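Local coordinates for protein AtFKBP42 (Arabidopsis thaliana, PDB 2F4E) that belongs to the FKBP-type peptidyl-prolyl cis-trans isomerases, takes part in regulating MDR-type ABC transporters and modulates substrate uptake into the vacuole, at residues L72-W77 / K84-W89; G119-V124 / L150-V155; P38-E43 / Q54-G59. All blocks are in the same frame, centred on the assembly; numbering follows the deposited sequence.

Interaction 1: L72-W77 / K84-W89; sequences LHYRAW and KFEDTW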
loop_
_atom_site.group_PDB
_atom_site.type_symbol
_atom_site.label_atom_id
_atom_site.label_comp_id
_atom_site.label_asym_id
_atom_site.label_seq_id
_atom_site.Cartn_x
_atom_site.Cartn_y
_atom_site.Cartn_z
ATOM N N LEU A 72 -6.278 -7.332 -2.453
ATOM C CA LEU A 72 -6.070 -6.640 -1.194
ATOM C C LEU A 72 -7.055 -5.525 -0.851
ATOM O O LEU A 72 -7.740 -4.972 -1.716
ATOM C CB LEU A 72 -4.646 -6.072 -1.174
ATOM C CG LEU A 72 -4.400 -4.935 -2.174
ATOM C CD1 LEU A 72 -4.291 -3.630 -1.440
ATOM C CD2 LEU A 72 -3.139 -5.197 -2.952
ATOM N N HIS A 73 -7.111 -5.224 0.440
ATOM C CA HIS A 73 -7.936 -4.154 0.979
ATOM C C HIS A 73 -6.949 -3.087 1.444
ATOM O O HIS A 73 -5.820 -3.408 1.807
ATOM C CB HIS A 73 -8.730 -4.632 2.191
ATOM C CG HIS A 73 -10.074 -5.182 1.868
ATOM N ND1 HIS A 73 -10.989 -4.505 1.075
ATOM C CD2 HIS A 73 -10.705 -6.309 2.267
ATOM C CE1 HIS A 73 -12.106 -5.191 1.008
ATOM N NE2 HIS A 73 -11.964 -6.297 1.727
ATOM N N TYR A 74 -7.361 -1.826 1.439
ATOM C CA TYR A 74 -6.469 -0.774 1.905
ATOM C C TYR A 74 -7.121 0.589 2.079
ATOM O O TYR A 74 -8.158 0.885 1.487
ATOM C CB TYR A 74 -5.268 -0.636 0.961
ATOM C CG TYR A 74 -5.512 0.195 -0.282
ATOM C CD1 TYR A 74 -5.345 1.582 -0.269
ATOM C CD2 TYR A 74 -5.911 -0.406 -1.475
ATOM C CE1 TYR A 74 -5.568 2.338 -1.419
ATOM C CE2 TYR A 74 -6.134 0.337 -2.618
ATOM C CZ TYR A 74 -5.965 1.708 -2.595
ATOM O OH TYR A 74 -6.198 2.442 -3.739
ATOM N N ARG A 75 -6.504 1.403 2.926
ATOM C CA ARG A 75 -6.955 2.768 3.164
ATOM C C ARG A 75 -5.759 3.635 2.833
ATOM O O ARG A 75 -4.615 3.211 3.004
ATOM C CB ARG A 75 -7.351 2.992 4.621
ATOM C CG ARG A 75 -8.556 2.204 5.071
ATOM C CD ARG A 75 -8.993 2.640 6.460
ATOM N NE ARG A 75 -10.145 1.877 6.924
ATOM C CZ ARG A 75 -10.086 0.707 7.551
ATOM N NH1 ARG A 75 -8.916 0.140 7.818
ATOM N NH2 ARG A 75 -11.212 0.087 7.877
ATOM N N ALA A 76 -6.012 4.839 2.345
ATOM C CA ALA A 76 -4.922 5.727 2.002
ATOM C C ALA A 76 -5.157 7.098 2.607
ATOM O O ALA A 76 -6.271 7.628 2.568
ATOM C CB ALA A 76 -4.782 5.824 0.498
ATOM N N TRP A 77 -4.100 7.667 3.164
ATOM C CA TRP A 77 -4.168 8.969 3.811
ATOM C C TRP A 77 -2.994 9.819 3.340
ATOM O O TRP A 77 -1.872 9.316 3.202
ATOM C CB TRP A 77 -4.023 8.817 5.330
ATOM C CG TRP A 77 -5.166 8.234 6.076
ATOM C CD1 TRP A 77 -6.273 8.896 6.523
ATOM C CD2 TRP A 77 -5.300 6.881 6.518
ATOM N NE1 TRP A 77 -7.086 8.042 7.217
ATOM C CE2 TRP A 77 -6.515 6.797 7.229
ATOM C CE3 TRP A 77 -4.511 5.729 6.383
ATOM C CZ2 TRP A 77 -6.960 5.612 7.802
ATOM C CZ3 TRP A 77 -4.956 4.554 6.955
ATOM C CH2 TRP A 77 -6.171 4.504 7.656
ATOM N N LYS A 84 -8.314 10.924 4.601
ATOM C CA LYS A 84 -8.529 9.604 4.019
ATOM C C LYS A 84 -9.186 9.779 2.651
ATOM O O LYS A 84 -10.342 10.193 2.559
ATOM C CB LYS A 84 -9.436 8.763 4.926
ATOM C CG LYS A 84 -9.371 7.276 4.670
ATOM C CD LYS A 84 -10.390 6.509 5.502
ATOM C CE LYS A 84 -11.808 6.768 5.016
ATOM N NZ LYS A 84 -12.810 5.850 5.621
ATOM N N PHE A 85 -8.456 9.459 1.588
ATOM C CA PHE A 85 -9.009 9.602 0.249
ATOM C C PHE A 85 -9.285 8.261 -0.432
ATOM O O PHE A 85 -9.667 8.212 -1.604
ATOM C CB PHE A 85 -8.077 10.463 -0.605
ATOM C CG PHE A 85 -6.749 9.828 -0.901
ATOM C CD1 PHE A 85 -6.590 8.995 -2.000
ATOM C CD2 PHE A 85 -5.652 10.074 -0.084
ATOM C CE1 PHE A 85 -5.344 8.429 -2.296
ATOM C CE2 PHE A 85 -4.405 9.517 -0.367
ATOM C CZ PHE A 85 -4.248 8.686 -1.474
ATOM N N GLU A 86 -9.099 7.173 0.304
ATOM C CA GLU A 86 -9.356 5.838 -0.240
ATOM C C GLU A 86 -9.590 4.879 0.928
ATOM O O GLU A 86 -8.895 4.964 1.942
ATOM C CB GLU A 86 -8.164 5.372 -1.079
ATOM C CG GLU A 86 -8.533 4.736 -2.417
ATOM C CD GLU A 86 -8.039 5.544 -3.628
ATOM O OE1 GLU A 86 -8.326 6.755 -3.713
ATOM O OE2 GLU A 86 -7.362 4.978 -4.514
ATOM N N ASP A 87 -10.566 3.983 0.779
ATOM C CA ASP A 87 -10.928 3.009 1.811
ATOM C C ASP A 87 -11.718 1.875 1.165
ATOM O O ASP A 87 -12.944 1.931 1.089
ATOM C CB ASP A 87 -11.803 3.679 2.879
ATOM C CG ASP A 87 -11.890 2.873 4.165
ATOM O OD1 ASP A 87 -12.049 1.639 4.109
ATOM O OD2 ASP A 87 -11.815 3.482 5.247
ATOM N N THR A 88 -11.018 0.848 0.688
ATOM C CA THR A 88 -11.686 -0.282 0.050
ATOM C C THR A 88 -12.577 -1.071 0.995
ATOM O O THR A 88 -13.515 -1.702 0.544
ATOM C CB THR A 88 -10.678 -1.247 -0.617
ATOM O OG1 THR A 88 -9.841 -1.842 0.381
ATOM C CG2 THR A 88 -9.831 -0.489 -1.657
ATOM N N TRP A 89 -12.291 -1.040 2.294
ATOM C CA TRP A 89 -13.133 -1.743 3.263
ATOM C C TRP A 89 -14.499 -1.080 3.335
ATOM O O TRP A 89 -15.516 -1.758 3.340
ATOM C CB TRP A 89 -12.509 -1.729 4.658
ATOM C CG TRP A 89 -11.472 -2.781 4.880
ATOM C CD1 TRP A 89 -11.672 -4.129 4.996
ATOM C CD2 TRP A 89 -10.069 -2.568 5.049
ATOM N NE1 TRP A 89 -10.480 -4.762 5.231
ATOM C CE2 TRP A 89 -9.473 -3.826 5.267
ATOM C CE3 TRP A 89 -9.248 -1.430 5.035
ATOM C CZ2 TRP A 89 -8.102 -3.989 5.472
ATOM C CZ3 TRP A 89 -7.881 -1.586 5.237
ATOM C CH2 TRP A 89 -7.322 -2.859 5.452
#
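His73 lies on Trp89: its imidazole forms an offset stack with the five-membered ring (centroids 4.0 Å apart, planes at 27°), and its CB sits over the same indole face. At the imidazole edge ND1 meets Thr88 OG1 at 3.0 Å in a hydrogen bond that either could donate. The same hydroxyl oxygen accepts the backbone N-H of Tyr74 (N to OG1 2.7 Å), and Thr88 N returns a bond to Tyr74 O. Thr88 OG1 can serve both because chi1 of 64° places it between its own backbone N and carbonyl carbon. The Tyr74 ring lies obliquely against Glu86 CG, and its OH donates to the anti side of Glu86 OE2 at 2.9 Å. Arg75 runs alongside Asp87 with guanidinium and carboxylate planes 87° apart, so that NE comes to OD2 (2.9 Å) from above the carboxylate plane. Lys84 NZ reaches the same OD2 at 2.6 Å from the opposite face. Trp89 CE3 lies over a face of the guanidinium, 3.2 Å from NH1 of Arg75, which is salt-bridged to Glu152. Ala76 exchanges backbone bonds with Glu86 O and Phe85 N across this antiparallel hairpin, and its CB rests over the Phe85 ring. Lys84 CG covers a face of the Trp77 indole. By position in the FKBP fold, Tyr74, Phe85 and Glu86 probably border the prolyl pocket. On the opposite face of the sheet, two cations sharing OD2 would probably keep Asp87 ionised and hold its carboxylate against turning.

Interaction 2: G119-V124 / L150-V155; sequences GERALV and LYEVEV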
loop_
_atom_site.group_PDB
_atom_site.type_symbol
_atom_site.label_atom_id
_atom_site.label_comp_id
_atom_site.label_asym_id
_atom_site.label_seq_id
_atom_site.Cartn_x
_atom_site.Cartn_y
_atom_site.Cartn_z
ATOM N N GLY A 119 -2.517 -12.435 4.064
ATOM C CA GLY A 119 -3.190 -12.214 5.329
ATOM C C GLY A 119 -2.483 -11.186 6.191
ATOM O O GLY A 119 -2.946 -10.846 7.286
ATOM N N GLU A 120 -1.353 -10.681 5.709
ATOM C CA GLU A 120 -0.623 -9.685 6.474
ATOM C C GLU A 120 -1.296 -8.318 6.384
ATOM O O GLU A 120 -1.918 -7.971 5.381
ATOM C CB GLU A 120 0.816 -9.570 5.974
ATOM C CG GLU A 120 1.680 -8.684 6.824
ATOM C CD GLU A 120 3.109 -8.603 6.333
ATOM O OE1 GLU A 120 3.744 -9.672 6.128
ATOM O OE2 GLU A 120 3.588 -7.459 6.164
ATOM N N ARG A 121 -1.154 -7.543 7.448
ATOM C CA ARG A 121 -1.724 -6.210 7.511
ATOM C C ARG A 121 -0.590 -5.292 7.953
ATOM O O ARG A 121 0.048 -5.550 8.971
ATOM C CB ARG A 121 -2.859 -6.198 8.529
ATOM C CG ARG A 121 -3.762 -4.991 8.460
ATOM C CD ARG A 121 -5.119 -5.343 9.064
ATOM N NE ARG A 121 -6.071 -4.237 8.970
ATOM C CZ ARG A 121 -7.380 -4.345 9.209
ATOM N NH1 ARG A 121 -7.906 -5.521 9.545
ATOM N NH2 ARG A 121 -8.161 -3.266 9.165
ATOM N N ALA A 122 -0.328 -4.239 7.186
ATOM C CA ALA A 122 0.756 -3.331 7.524
ATOM C C ALA A 122 0.544 -1.905 7.075
ATOM O O ALA A 122 -0.362 -1.605 6.298
ATOM C CB ALA A 122 2.051 -3.840 6.932
ATOM N N LEU A 123 1.393 -1.026 7.589
ATOM C CA LEU A 123 1.359 0.384 7.227
ATOM C C LEU A 123 2.458 0.584 6.199
ATOM O O LEU A 123 3.562 0.063 6.359
ATOM C CB LEU A 123 1.642 1.257 8.441
ATOM C CG LEU A 123 0.626 1.259 9.588
ATOM C CD1 LEU A 123 1.077 2.280 10.647
ATOM C CD2 LEU A 123 -0.775 1.607 9.059
ATOM N N VAL A 124 2.158 1.310 5.133
ATOM C CA VAL A 124 3.158 1.545 4.110
ATOM C C VAL A 124 3.322 3.039 3.877
ATOM O O VAL A 124 2.380 3.744 3.488
ATOM C CB VAL A 124 2.794 0.840 2.772
ATOM C CG1 VAL A 124 3.955 0.946 1.810
ATOM C CG2 VAL A 124 2.435 -0.612 3.011
ATOM N N LEU A 150 0.296 7.502 3.250
ATOM C CA LEU A 150 0.300 6.428 4.221
ATOM C C LEU A 150 -0.733 5.424 3.737
ATOM O O LEU A 150 -1.810 5.800 3.265
ATOM C CB LEU A 150 -0.110 6.918 5.609
ATOM C CG LEU A 150 -0.221 5.781 6.636
ATOM C CD1 LEU A 150 1.158 5.282 6.956
ATOM C CD2 LEU A 150 -0.897 6.243 7.903
ATOM N N TYR A 151 -0.397 4.150 3.842
ATOM C CA TYR A 151 -1.314 3.096 3.444
ATOM C C TYR A 151 -1.434 2.075 4.556
ATOM O O TYR A 151 -0.473 1.764 5.246
ATOM C CB TYR A 151 -0.828 2.363 2.198
ATOM C CG TYR A 151 -0.786 3.158 0.921
ATOM C CD1 TYR A 151 -1.941 3.425 0.193
ATOM C CD2 TYR A 151 0.433 3.575 0.397
ATOM C CE1 TYR A 151 -1.869 4.076 -1.039
ATOM C CE2 TYR A 151 0.515 4.220 -0.820
ATOM C CZ TYR A 151 -0.626 4.468 -1.529
ATOM O OH TYR A 151 -0.496 5.103 -2.729
ATOM N N GLU A 152 -2.643 1.575 4.732
ATOM C CA GLU A 152 -2.905 0.543 5.708
ATOM C C GLU A 152 -3.410 -0.535 4.775
ATOM O O GLU A 152 -4.560 -0.496 4.329
ATOM C CB GLU A 152 -4.000 0.961 6.686
ATOM C CG GLU A 152 -4.239 -0.071 7.777
ATOM C CD GLU A 152 -5.546 0.128 8.542
ATOM O OE1 GLU A 152 -6.242 1.141 8.344
ATOM O OE2 GLU A 152 -5.877 -0.749 9.368
ATOM N N VAL A 153 -2.539 -1.479 4.448
ATOM C CA VAL A 153 -2.921 -2.536 3.528
ATOM C C VAL A 153 -2.949 -3.961 4.076
ATOM O O VAL A 153 -2.089 -4.372 4.850
ATOM C CB VAL A 153 -2.019 -2.511 2.270
ATOM C CG1 VAL A 153 -0.557 -2.524 2.681
ATOM C CG2 VAL A 153 -2.322 -3.704 1.386
ATOM N N GLU A 154 -3.963 -4.708 3.664
ATOM C CA GLU A 154 -4.091 -6.093 4.064
ATOM C C GLU A 154 -4.254 -6.936 2.808
ATOM O O GLU A 154 -5.217 -6.771 2.053
ATOM C CB GLU A 154 -5.287 -6.309 4.999
ATOM C CG GLU A 154 -5.453 -7.774 5.352
ATOM C CD GLU A 154 -6.516 -8.031 6.394
ATOM O OE1 GLU A 154 -6.992 -7.064 7.021
ATOM O OE2 GLU A 154 -6.871 -9.215 6.573
ATOM N N VAL A 155 -3.299 -7.832 2.596
ATOM C CA VAL A 155 -3.306 -8.701 1.435
ATOM C C VAL A 155 -4.227 -9.901 1.625
ATOM O O VAL A 155 -4.030 -10.719 2.516
ATOM C CB VAL A 155 -1.878 -9.217 1.119
ATOM C CG1 VAL A 155 -1.884 -10.019 -0.157
ATOM C CG2 VAL A 155 -0.908 -8.054 1.010
#
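Arg121 stretches its chain across the neighbouring antiparallel strand, with CG anti to the backbone N (chi1 -165°), and sets its guanidinium between two carboxylates. NH1 meets Glu154 OE1 at 3.1 Å, the two planes 39° apart. NH2 reaches Glu152 OE2 at 3.4 Å in a weak salt bridge near the guanidinium plane, and the stronger partner of Glu152 is Arg75, at OE1. Beside this charged row, Leu123 CD2 lies 4.1 Å from Glu152 CB. On the other face of the sheet the meeting is apolar: Val124 CG2 touches Val153 CG1 at 3.6 Å, and Val124 CB faces Tyr151 CB. The backbone is bonded in both directions at the pairs Ala122 with Val153 and Val124 with Tyr151. Beyond the strand proper, Gly119 N extends the pairing to Val155 O at 2.8 Å. A methionine in place of Arg121 would probably leave Glu154 OE1 without this cation and Glu152 with Arg75 as its remaining partner. The valines and Tyr151 thus pack toward the inside of the FKBP fold, while the opposite face carries, beside Leu123, arginine and glutamate charges that are likely to offset one another.

Interaction 3: P38-E43 / Q54-G59; sequences PKVDSE and QIIKEG
Gln54 NE2 is turned toward two backbone carbonyls of the 38-43 loop. Its bond to Val40 O is 2.7 Å long and bent (139° at the hydrogen), approaching from above the carbonyl plane, 44° out of it. Ser42 O lies on the same nitrogen but is modelled at an unusually short separation, so the details of that second bond are doubtful. Extension of the glutamine chain beyond CG (chi2 -175°) is what carries the amide from the strand out to the loop. The Val40 and Gln54 side chains run past one another, pointing in opposite senses: Val40 CG1 lies 3.8 Å from Gln54 CD, so one valine methyl packs on the amide end whose nitrogen bonds the carbonyl of that same valine. The other methyl, CG2, meets Ile56 CG1 at 4.1 Å. Farther along, the Pro38 ring and Ile56 meet at about a right angle, with CG of the proline 3.8 Å from CD1 of the isoleucine. One amide and a small apolar patch thus join the loop to the 54-59 segment, at the protein surface. The 38-43 loop leads into strand 45-48, which pairs with strand 51-55. Gln54 in turn bonds through its backbone to Leu123 of strand 121-126, and Pro38 also rests on Leu123. Next in sequence, Ile56 and Lys57 together stand opposite the single residue Arg121, a classic beta bulge at which the chain turns a corner.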
loop_
_atom_site.group_PDB
_atom_site.type_symbol
_atom_site.label_atom_id
_atom_site.label_comp_id
_atom_site.label_asym_id
_atom_site.label_seq_id
_atom_site.Cartn_x
_atom_site.Cartn_y
_atom_site.Cartn_z
ATOM N N PRO A 38 -4.130 3.568 12.201
ATOM C CA PRO A 38 -3.560 2.878 13.371
ATOM C C PRO A 38 -2.194 3.372 13.834
ATOM O O PRO A 38 -1.286 3.575 13.030
ATOM C CB PRO A 38 -3.519 1.410 12.937
ATOM C CG PRO A 38 -3.445 1.504 11.386
ATOM C CD PRO A 38 -4.418 2.615 11.111
ATOM N N LYS A 39 -2.064 3.585 15.140
ATOM C CA LYS A 39 -0.797 4.023 15.697
ATOM C C LYS A 39 0.034 2.762 15.815
ATOM O O LYS A 39 -0.473 1.721 16.217
ATOM C CB LYS A 39 -1.006 4.658 17.076
ATOM N N VAL A 40 1.294 2.848 15.412
ATOM C CA VAL A 40 2.218 1.724 15.484
ATOM C C VAL A 40 3.613 2.300 15.708
ATOM O O VAL A 40 4.226 2.864 14.792
ATOM C CB VAL A 40 2.189 0.889 14.198
ATOM C CG1 VAL A 40 3.343 -0.109 14.205
ATOM C CG2 VAL A 40 0.858 0.134 14.108
ATOM N N ASP A 41 4.097 2.149 16.938
ATOM C CA ASP A 41 5.394 2.677 17.343
ATOM C C ASP A 41 6.634 2.055 16.703
ATOM O O ASP A 41 7.510 2.779 16.224
ATOM C CB ASP A 41 5.497 2.632 18.867
ATOM C CG ASP A 41 4.309 3.314 19.535
ATOM O OD1 ASP A 41 3.823 4.323 18.960
ATOM O OD2 ASP A 41 3.871 2.852 20.616
ATOM N N SER A 42 6.711 0.729 16.695
ATOM C CA SER A 42 7.833 -0.008 16.096
ATOM C C SER A 42 8.469 0.694 14.893
ATOM O O SER A 42 7.777 1.208 14.019
ATOM C CB SER A 42 7.330 -1.378 15.652
ATOM O OG SER A 42 6.281 -1.803 16.514
ATOM N N GLU A 43 9.795 0.702 14.839
ATOM C CA GLU A 43 10.489 1.337 13.726
ATOM C C GLU A 43 10.356 0.536 12.419
ATOM O O GLU A 43 10.417 -0.699 12.413
ATOM C CB GLU A 43 11.958 1.565 14.100
ATOM C CG GLU A 43 12.110 2.541 15.290
ATOM C CD GLU A 43 13.530 3.093 15.469
ATOM O OE1 GLU A 43 14.333 2.993 14.515
ATOM O OE2 GLU A 43 13.825 3.625 16.576
ATOM N N GLN A 54 5.735 -0.991 8.337
ATOM C CA GLN A 54 5.543 -1.402 9.729
ATOM C C GLN A 54 4.457 -2.477 9.691
ATOM O O GLN A 54 3.349 -2.213 9.235
ATOM C CB GLN A 54 5.017 -0.249 10.574
ATOM C CG GLN A 54 5.927 0.936 10.764
ATOM C CD GLN A 54 5.322 1.946 11.731
ATOM O OE1 GLN A 54 4.287 2.553 11.455
ATOM N NE2 GLN A 54 5.959 2.114 12.876
ATOM N N ILE A 55 4.758 -3.670 10.188
ATOM C CA ILE A 55 3.785 -4.758 10.184
ATOM C C ILE A 55 2.844 -4.694 11.381
ATOM O O ILE A 55 3.273 -4.542 12.525
ATOM C CB ILE A 55 4.492 -6.135 10.165
ATOM C CG1 ILE A 55 5.237 -6.309 8.842
ATOM C CG2 ILE A 55 3.488 -7.246 10.351
ATOM C CD1 ILE A 55 6.101 -7.568 8.778
ATOM N N ILE A 56 1.552 -4.808 11.099
ATOM C CA ILE A 56 0.520 -4.764 12.131
ATOM C C ILE A 56 0.178 -6.187 12.550
ATOM O O ILE A 56 0.128 -6.515 13.738
ATOM C CB ILE A 56 -0.768 -4.100 11.589
ATOM C CG1 ILE A 56 -0.516 -2.616 11.329
ATOM C CG2 ILE A 56 -1.941 -4.341 12.555
ATOM C CD1 ILE A 56 -1.728 -1.863 10.807
ATOM N N LYS A 57 -0.079 -7.020 11.546
ATOM C CA LYS A 57 -0.429 -8.418 11.747
ATOM C C LYS A 57 0.361 -9.300 10.798
ATOM O O LYS A 57 0.252 -9.148 9.585
ATOM C CB LYS A 57 -1.925 -8.619 11.494
ATOM C CG LYS A 57 -2.375 -10.066 11.548
ATOM C CD LYS A 57 -3.844 -10.168 11.241
ATOM C CE LYS A 57 -4.296 -11.607 11.221
ATOM N NZ LYS A 57 -5.768 -11.699 10.962
ATOM N N GLU A 58 1.149 -10.216 11.353
ATOM C CA GLU A 58 1.945 -11.151 10.562
ATOM C C GLU A 58 1.014 -12.029 9.740
ATOM O O GLU A 58 -0.099 -12.337 10.156
ATOM C CB GLU A 58 2.772 -12.072 11.470
ATOM C CG GLU A 58 3.885 -11.415 12.269
ATOM C CD GLU A 58 4.934 -10.771 11.389
ATOM O OE1 GLU A 58 5.396 -11.425 10.418
ATOM O OE2 GLU A 58 5.302 -9.610 11.678
ATOM N N GLY A 59 1.484 -12.442 8.573
ATOM C CA GLY A 59 0.688 -13.305 7.726
ATOM C C GLY A 59 1.360 -14.664 7.618
ATOM O O GLY A 59 2.160 -15.041 8.483
#

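Interactions 1 and 2 lie in one curled antiparallel sheet, which interaction 3 joins to the 38-43 loop. Interactions 1 and 2 have centres about 10 Å apart and join where strand 69-78 pairs with strand 149-158: Trp77 O probably accepts from Leu150 N at 2.8 Å, and the Arg75 NH1 to Glu152 OE1 salt bridge (2.9 Å) links their charge networks. Interaction 3 lies about 9 Å, centre to centre, from interaction 2 on its other side, with Ile56 N probably bonded to Arg121 O at 2.7 Å. Its centre is about 17 Å from that of interaction 1. Tyr151 of interaction 2 probably lines the same prolyl pocket as the Tyr74 side of interaction 1, whereas interaction 3 is a surface contact.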